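Local coordinates for protein putative transcriptional regulator (Listeria innocua, PDB 3LWF) that probably binds DNA as a dimeric transcription factor of the Rrf2 family, through a winged helix-turn-helix, at residues G26-T31 against K54-H59; S149-T152 against M156-I159. All blocks are in the same frame, centred on the assembly; numbering follows the deposited sequence. Where two conformers were deposited one is given.

From the N terminus, helix 24-38 supplies the first half of interaction 1, and the chain runs through helix 47-54 before the turn at its end comes back against that helix; 22 residues, mostly helical, lie in the loop closed here. Interaction 2 opens much later, after helix 139-144, and closes a tight loop of three residues between S149-T152 and strand 156-158. The two contacts follow in series, neither nested nor crossed, with centres about 23 Å apart. Interaction 1 ties the first helix to the helix-turn-helix, interaction 2 folds the C-terminal tail on itself, and both lie against the second subunit.

Interaction 1 (G26-T31 against K54-H59); sequences GRYGLT and KNLSEH
Y28 and T31, one turn apart on helix 24-38, face the link between helix 47-54 and helix 58-70, the CA atoms of Y28 and L56 lying 8.6 Å apart. The link is short: N55, with positive phi, lies just beyond helix 47-54 in a Schellman motif, and S57 is the N-cap of the next helix, its OG bonded to the backbone N of Y60. L56 between them is the residue that reaches back. Its branched end lies over one face of the Y28 phenol, both methyls on the same side. CD1 stands over the ring between its centre and CG, 4.1 Å from Y28 CG, and CD2 lies nearer the hydroxyl end, 3.6 Å from Y28 CZ. L56 CD2 makes a CH-pi contact, 4.0 Å from the centroid of the Y28 ring and 25° off its normal, displaced toward the rim. Y28 CG stands anti to its own carbonyl carbon (chi1 -68°), which carries the ring out from the helix and under the leucine. A turn later, T31 CG2 meets K54 CG at 3.8 Å, methyl against methylene. With CG2 anti to the T31 nitrogen, this branch rather than OG1 faces the lysine. K54 NZ leaves the contact to form a salt bridge with E116 of the second subunit. The cross-contact is thus apolar, made by partly exposed side chains. Around it, Y28 also packs on L61 and L64 of helix 58-70, where L56 touches L61 too, so helix 24-38 packs against both the turn and the second helix of the helix-turn-helix; M112 and D114 of the second subunit lie against Y28 and L56.

Interaction 2 (S149-T152 against M156-I159); sequences SELT and MFYI. With SO4 (sulfate ion), chain H.
L151, the residue whose backbone N closes an ST turn begun at S149, lays its side chain on F157 of the C-terminal strand 156-158. The two side chains cross at about a right angle, with L151 CD1 over one face of the phenyl ring. CD1 makes the CH-pi contact, 3.9 Å from the centroid of the F157 ring and 17° off its normal. CD2 is on the same side of the ring plane but outside the rim near CE1 and CZ, 3.7 Å from F157 CE1, so the fork straddles the CZ end of the ring. The same CD1 rests 3.5 Å from M156 O, wedged between the strand backbone and the aromatic ring. F157 CG is anti to the carbonyl carbon (chi1 -73°), which brings the ring back toward the loop. The turn that presents L151 is held by S149 OG, which accepts a hydrogen bond from L151 N, 3.2 Å away. The same hydroxyl donates to O3 of a sulfate ion, 2.6 Å from S149 OG, while S149 N reaches sulfate O1 at 2.9 Å in a nearly straight bond. The sulfate, probably from the crystallisation liquor, is thus gripped by the backbone and side chain of one residue. The second subunit also holds this loop: R127 of that chain bonds S149 O, and its R131 forms a salt bridge with E150. W123 of the second subunit meets the F157 ring edge-to-face, so this ring meets L151 within the chain and W123 across the interface. M156, F157 and Y158 pair with a strand of that subunit, so the C-terminal tail is pinned to its partner by an intersubunit antiparallel beta ladder that carries the sheet across the dimer interface.

Interaction 1 (G26-T31 against K54-H59)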
ATOM      1  N   GLY A  26       9.228   7.870  10.624  1.00 20.11           N
ATOM      2  CA  GLY A  26       9.776   6.725   9.921  1.00 22.13           C
ATOM      3  C   GLY A  26      10.789   7.161   8.876  1.00 21.13           C
ATOM      4  O   GLY A  26      11.842   6.550   8.714  1.00 22.80           O
ATOM      5  N   ARG A  27      10.457   8.188   8.126  1.00 20.83           N
ATOM      6  CA  ARG A  27      11.324   8.585   7.037  1.00 22.19           C
ATOM      7  C   ARG A  27      12.663   9.101   7.555  1.00 21.84           C
ATOM      8  O   ARG A  27      13.703   8.756   7.032  1.00 22.72           O
ATOM      9  CB  ARG A  27      10.660   9.627   6.135  1.00 22.30           C
ATOM     10  CG  ARG A  27       9.468   9.060   5.359  1.00 25.40           C
ATOM     11  CD  ARG A  27       8.692  10.170   4.718  1.00 28.15           C
ATOM     12  NE  ARG A  27       7.366   9.764   4.270  1.00 27.39           N
ATOM     13  CZ  ARG A  27       6.967   9.698   3.006  1.00 25.78           C
ATOM     14  NH1 ARG A  27       7.768   9.993   1.994  1.00 26.23           N
ATOM     15  NH2 ARG A  27       5.724   9.340   2.754  1.00 24.65           N
ATOM     16  N   TYR A  28      12.632   9.979   8.544  1.00 23.97           N
ATOM     17  CA  TYR A  28      13.888  10.498   9.100  1.00 24.97           C
ATOM     18  C   TYR A  28      14.633   9.427   9.906  1.00 23.91           C
ATOM     19  O   TYR A  28      15.850   9.482  10.022  1.00 24.16           O
ATOM     20  CB  TYR A  28      13.639  11.718   9.968  1.00 23.37           C
ATOM     21  CG  TYR A  28      13.172  12.948   9.232  1.00 23.95           C
ATOM     22  CD1 TYR A  28      13.042  12.975   7.854  1.00 28.20           C
ATOM     23  CD2 TYR A  28      12.885  14.107   9.937  1.00 27.12           C
ATOM     24  CE1 TYR A  28      12.578  14.111   7.203  1.00 28.26           C
ATOM     25  CE2 TYR A  28      12.453  15.244   9.303  1.00 29.02           C
ATOM     26  CZ  TYR A  28      12.292  15.242   7.938  1.00 30.24           C
ATOM     27  OH  TYR A  28      11.861  16.380   7.312  1.00 35.91           O
ATOM     28  N   GLY A  29      13.888   8.487  10.483  1.00 24.33           N
ATOM     29  CA  GLY A  29      14.473   7.318  11.106  1.00 24.31           C
ATOM     30  C   GLY A  29      15.307   6.547  10.092  1.00 24.44           C
ATOM     31  O   GLY A  29      16.402   6.089  10.382  1.00 24.16           O
ATOM     32  N   LEU A  30      14.755   6.391   8.898  1.00 22.34           N
ATOM     33  CA  LEU A  30      15.464   5.763   7.837  1.00 23.92           C
ATOM     34  C   LEU A  30      16.674   6.586   7.453  1.00 22.35           C
ATOM     35  O   LEU A  30      17.735   6.005   7.230  1.00 23.46           O
ATOM     36  CB  LEU A  30      14.618   5.528   6.580  1.00 20.93           C
ATOM     37  CG  LEU A  30      13.964   4.156   6.417  1.00 29.63           C
ATOM     38  CD1 LEU A  30      13.224   4.096   5.052  1.00 25.52           C
ATOM     39  CD2 LEU A  30      14.971   2.956   6.567  1.00 23.67           C
ATOM     40  N   THR A  31      16.520   7.901   7.340  1.00 20.38           N
ATOM     41  CA  THR A  31      17.668   8.732   6.993  1.00 22.99           C
ATOM     42  C   THR A  31      18.795   8.482   8.027  1.00 22.66           C
ATOM     43  O   THR A  31      19.936   8.311   7.663  1.00 25.75           O
ATOM     44  CB  THR A  31      17.309  10.213   6.866  1.00 23.16           C
ATOM     45  OG1 THR A  31      16.492  10.406   5.711  1.00 24.62           O
ATOM     46  CG2 THR A  31      18.572  11.092   6.709  1.00 20.53           C
ATOM     47  N   LYS A  54      21.789  16.926   6.207  1.00 26.61           N
ATOM     48  CA  LYS A  54      20.516  16.695   5.554  1.00 28.97           C
ATOM     49  C   LYS A  54      19.533  17.844   5.740  1.00 30.09           C
ATOM     50  O   LYS A  54      18.379  17.684   5.411  1.00 30.79           O
ATOM     51  CB  LYS A  54      19.876  15.411   6.110  1.00 30.03           C
ATOM     52  CG  LYS A  54      20.663  14.138   5.911  1.00 29.45           C
ATOM     53  CD  LYS A  54      21.038  13.933   4.441  1.00 31.47           C
ATOM     54  CE  LYS A  54      21.722  12.584   4.192  1.00 35.43           C
ATOM     55  NZ  LYS A  54      22.228  12.488   2.792  1.00 37.23           N
ATOM     56  N   ASN A  55      19.981  18.981   6.290  1.00 29.58           N
ATOM     57  CA  ASN A  55      19.099  20.117   6.572  0.70 29.75           C
ATOM     58  C   ASN A  55      17.851  19.743   7.388  1.00 29.25           C
ATOM     59  O   ASN A  55      16.742  20.156   7.071  1.00 28.33           O
ATOM     60  CB  ASN A  55      18.658  20.809   5.280  0.70 29.86           C
ATOM     61  CG  ASN A  55      18.114  22.212   5.530  0.70 33.09           C
ATOM     62  OD1 ASN A  55      18.399  22.826   6.560  0.70 33.02           O
ATOM     63  ND2 ASN A  55      17.339  22.721   4.585  0.70 39.62           N
ATOM     64  N   LEU A  56      18.057  18.969   8.438  1.00 26.40           N
ATOM     65  CA  LEU A  56      17.027  18.519   9.348  1.00 25.22           C
ATOM     66  C   LEU A  56      17.264  19.114  10.720  1.00 24.17           C
ATOM     67  O   LEU A  56      18.361  19.567  11.038  1.00 25.85           O
ATOM     68  CB  LEU A  56      17.053  16.988   9.475  1.00 26.25           C
ATOM     69  CG  LEU A  56      16.850  16.160   8.213  1.00 26.48           C
ATOM     70  CD1 LEU A  56      16.802  14.696   8.559  1.00 24.79           C
ATOM     71  CD2 LEU A  56      15.583  16.621   7.500  1.00 29.13           C
ATOM     72  N   SER A  57      16.218  19.115  11.543  1.00 23.85           N
ATOM     73  CA  SER A  57      16.305  19.585  12.914  1.00 23.96           C
ATOM     74  C   SER A  57      16.985  18.566  13.819  1.00 24.81           C
ATOM     75  O   SER A  57      16.488  17.435  14.015  1.00 23.29           O
ATOM     76  CB  SER A  57      14.908  19.866  13.478  1.00 24.69           C
ATOM     77  OG  SER A  57      14.986  20.018  14.885  1.00 23.90           O
ATOM     78  N   GLU A  58      18.099  18.979  14.413  1.00 21.87           N
ATOM     79  CA  GLU A  58      18.812  18.103  15.282  1.00 23.08           C
ATOM     80  C   GLU A  58      17.929  17.715  16.449  1.00 21.43           C
ATOM     81  O   GLU A  58      17.927  16.571  16.844  1.00 22.25           O
ATOM     82  CB  GLU A  58      20.072  18.747  15.809  1.00 23.23           C
ATOM     83  CG  GLU A  58      20.858  17.790  16.693  1.00 27.41           C
ATOM     84  CD  GLU A  58      22.180  18.361  17.263  1.00 34.90           C
ATOM     85  OE1 GLU A  58      22.531  19.529  16.953  1.00 31.69           O
ATOM     86  OE2 GLU A  58      22.837  17.601  18.026  1.00 32.70           O
ATOM     87  N   HIS A  59      17.232  18.691  17.020  1.00 21.12           N
ATOM     88  CA  HIS A  59      16.353  18.471  18.180  1.00 23.71           C
ATOM     89  C   HIS A  59      15.254  17.457  17.863  1.00 19.47           C
ATOM     90  O   HIS A  59      14.891  16.658  18.714  1.00 23.18           O
ATOM     91  CB  HIS A  59      15.741  19.820  18.657  1.00 25.70           C
ATOM     92  CG  HIS A  59      15.163  19.788  20.055  1.00 34.95           C
ATOM     93  ND1 HIS A  59      15.720  19.058  21.088  1.00 40.64           N
ATOM     94  CD2 HIS A  59      14.101  20.441  20.595  1.00 34.50           C
ATOM     95  CE1 HIS A  59      15.014  19.240  22.190  1.00 34.22           C
ATOM     96  NE2 HIS A  59      14.032  20.081  21.921  1.00 32.67           N
TER

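Interaction 2 (S149-T152 against M156-I159)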
ATOM      1  N   SER A 149      12.744   2.839 -10.490  1.00 35.25           N
ATOM      2  CA  SER A 149      11.566   3.444  -9.835  1.00 36.52           C
ATOM      3  C   SER A 149      10.360   3.590 -10.790  1.00 37.35           C
ATOM      4  O   SER A 149       9.201   3.526 -10.346  1.00 36.56           O
ATOM      5  CB  SER A 149      11.914   4.808  -9.253  1.00 35.24           C
ATOM      6  OG  SER A 149      12.076   5.771 -10.275  1.00 36.19           O
ATOM      7  N   GLU A 150      10.663   3.789 -12.087  1.00 39.27           N
ATOM      8  CA  GLU A 150       9.668   4.105 -13.150  1.00 40.38           C
ATOM      9  C   GLU A 150       9.020   5.491 -13.023  1.00 41.73           C
ATOM     10  O   GLU A 150       8.105   5.809 -13.765  1.00 42.50           O
ATOM     11  CB  GLU A 150       8.561   3.055 -13.214  1.00 39.16           C
ATOM     12  CG  GLU A 150       9.064   1.626 -13.362  1.00 43.04           C
ATOM     13  CD  GLU A 150       7.959   0.607 -13.145  1.00 47.77           C
ATOM     14  OE1 GLU A 150       6.789   0.966 -13.353  1.00 49.69           O
ATOM     15  OE2 GLU A 150       8.249  -0.550 -12.764  1.00 49.48           O
ATOM     16  N   LEU A 151       9.478   6.308 -12.080  1.00 43.44           N
ATOM     17  CA  LEU A 151       9.014   7.674 -11.997  1.00 44.72           C
ATOM     18  C   LEU A 151       9.734   8.462 -13.074  1.00 46.11           C
ATOM     19  O   LEU A 151      10.880   8.860 -12.885  1.00 46.53           O
ATOM     20  CB  LEU A 151       9.280   8.269 -10.613  1.00 44.39           C
ATOM     21  CG  LEU A 151       8.055   8.199  -9.695  1.00 48.59           C
ATOM     22  CD1 LEU A 151       7.627   6.740  -9.421  1.00 42.01           C
ATOM     23  CD2 LEU A 151       8.336   8.964  -8.406  1.00 49.12           C
ATOM     24  N   THR A 152       9.073   8.676 -14.211  1.00 45.79           N
ATOM     25  CA  THR A 152       9.630   9.552 -15.256  1.00 46.65           C
ATOM     26  C   THR A 152       9.866  10.960 -14.681  1.00 45.93           C
ATOM     27  O   THR A 152      10.780  11.670 -15.094  1.00 46.67           O
ATOM     28  CB  THR A 152       8.692   9.642 -16.476  1.00 47.03           C
ATOM     29  OG1 THR A 152       7.381   9.967 -16.019  1.00 51.41           O
ATOM     30  CG2 THR A 152       8.616   8.307 -17.230  1.00 46.33           C
HETATM   31  N   MSE A 156       5.166  10.604  -7.099  1.00 24.51           N
HETATM   32  CA  MSE A 156       4.011   9.785  -6.753  1.00 25.67           C
HETATM   33  C   MSE A 156       4.286   8.373  -7.170  1.00 23.36           C
HETATM   34  O   MSE A 156       4.662   8.115  -8.316  1.00 25.14           O
HETATM   35  CB  MSE A 156       2.736  10.268  -7.486  1.00 25.10           C
HETATM   36  CG  MSE A 156       2.350  11.728  -7.278  1.00 31.51           C
HETATM   37 SE   MSE A 156       2.049  12.078  -5.395  0.75 39.38          SE
HETATM   38  CE  MSE A 156       1.306  13.881  -5.571  1.00 45.95           C
ATOM     39  N   PHE A 157       4.019   7.458  -6.257  1.00 21.72           N
ATOM     40  CA  PHE A 157       4.074   6.045  -6.554  1.00 22.89           C
ATOM     41  C   PHE A 157       2.664   5.503  -6.733  1.00 23.65           C
ATOM     42  O   PHE A 157       1.970   5.193  -5.748  1.00 27.25           O
ATOM     43  CB  PHE A 157       4.853   5.309  -5.454  1.00 21.98           C
ATOM     44  CG  PHE A 157       6.317   5.581  -5.524  1.00 22.36           C
ATOM     45  CD1 PHE A 157       6.834   6.774  -5.035  1.00 21.52           C
ATOM     46  CD2 PHE A 157       7.170   4.699  -6.182  1.00 25.16           C
ATOM     47  CE1 PHE A 157       8.199   7.069  -5.189  1.00 22.05           C
ATOM     48  CE2 PHE A 157       8.539   4.983  -6.310  1.00 24.81           C
ATOM     49  CZ  PHE A 157       9.042   6.154  -5.782  1.00 21.74           C
ATOM     50  N   TYR A 158       2.262   5.384  -7.994  1.00 19.71           N
ATOM     51  CA  TYR A 158       0.931   4.937  -8.338  1.00 21.76           C
ATOM     52  C   TYR A 158       0.875   3.429  -8.457  1.00 22.74           C
ATOM     53  O   TYR A 158       1.764   2.821  -9.044  1.00 18.38           O
ATOM     54  CB  TYR A 158       0.499   5.506  -9.697  1.00 23.60           C
ATOM     55  CG  TYR A 158       0.511   7.007  -9.809  1.00 20.75           C
ATOM     56  CD1 TYR A 158      -0.465   7.776  -9.180  1.00 20.59           C
ATOM     57  CD2 TYR A 158       1.494   7.651 -10.544  1.00 20.11           C
ATOM     58  CE1 TYR A 158      -0.452   9.162  -9.284  1.00 19.68           C
ATOM     59  CE2 TYR A 158       1.517   9.017 -10.662  1.00 18.40           C
ATOM     60  CZ  TYR A 158       0.529   9.770 -10.050  1.00 21.31           C
ATOM     61  OH  TYR A 158       0.558  11.131 -10.180  1.00 19.75           O
ATOM     62  N   ILE A 159      -0.213   2.840  -7.973  1.00 22.76           N
ATOM     63  CA  ILE A 159      -0.331   1.429  -7.970  1.00 27.37           C
ATOM     64  C   ILE A 159      -0.907   0.915  -9.301  1.00 32.26           C
ATOM     65  O   ILE A 159      -1.556   1.622 -10.106  1.00 30.88           O
ATOM     66  CB  ILE A 159      -1.103   0.918  -6.717  1.00 28.77           C
ATOM     67  CG1 ILE A 159      -2.596   1.182  -6.766  1.00 29.38           C
ATOM     68  CG2 ILE A 159      -0.576   1.555  -5.443  1.00 33.85           C
ATOM     69  CD1 ILE A 159      -3.314   0.572  -5.512  1.00 37.21           C
ATOM     70  OXT ILE A 159      -0.687  -0.257  -9.608  1.00 34.80           O
TER
HETATM   71  S   SO4 H 144      15.536   5.714 -10.555  0.50 40.54           S
HETATM   72  O1  SO4 H 144      15.210   4.293 -10.469  0.50 22.73           O
HETATM   73  O2  SO4 H 144      15.581   6.072 -11.969  0.50 42.69           O
HETATM   74  O3  SO4 H 144      14.525   6.538  -9.927  0.50 43.94           O
HETATM   75  O4  SO4 H 144      16.825   6.014  -9.948  0.50 49.28           O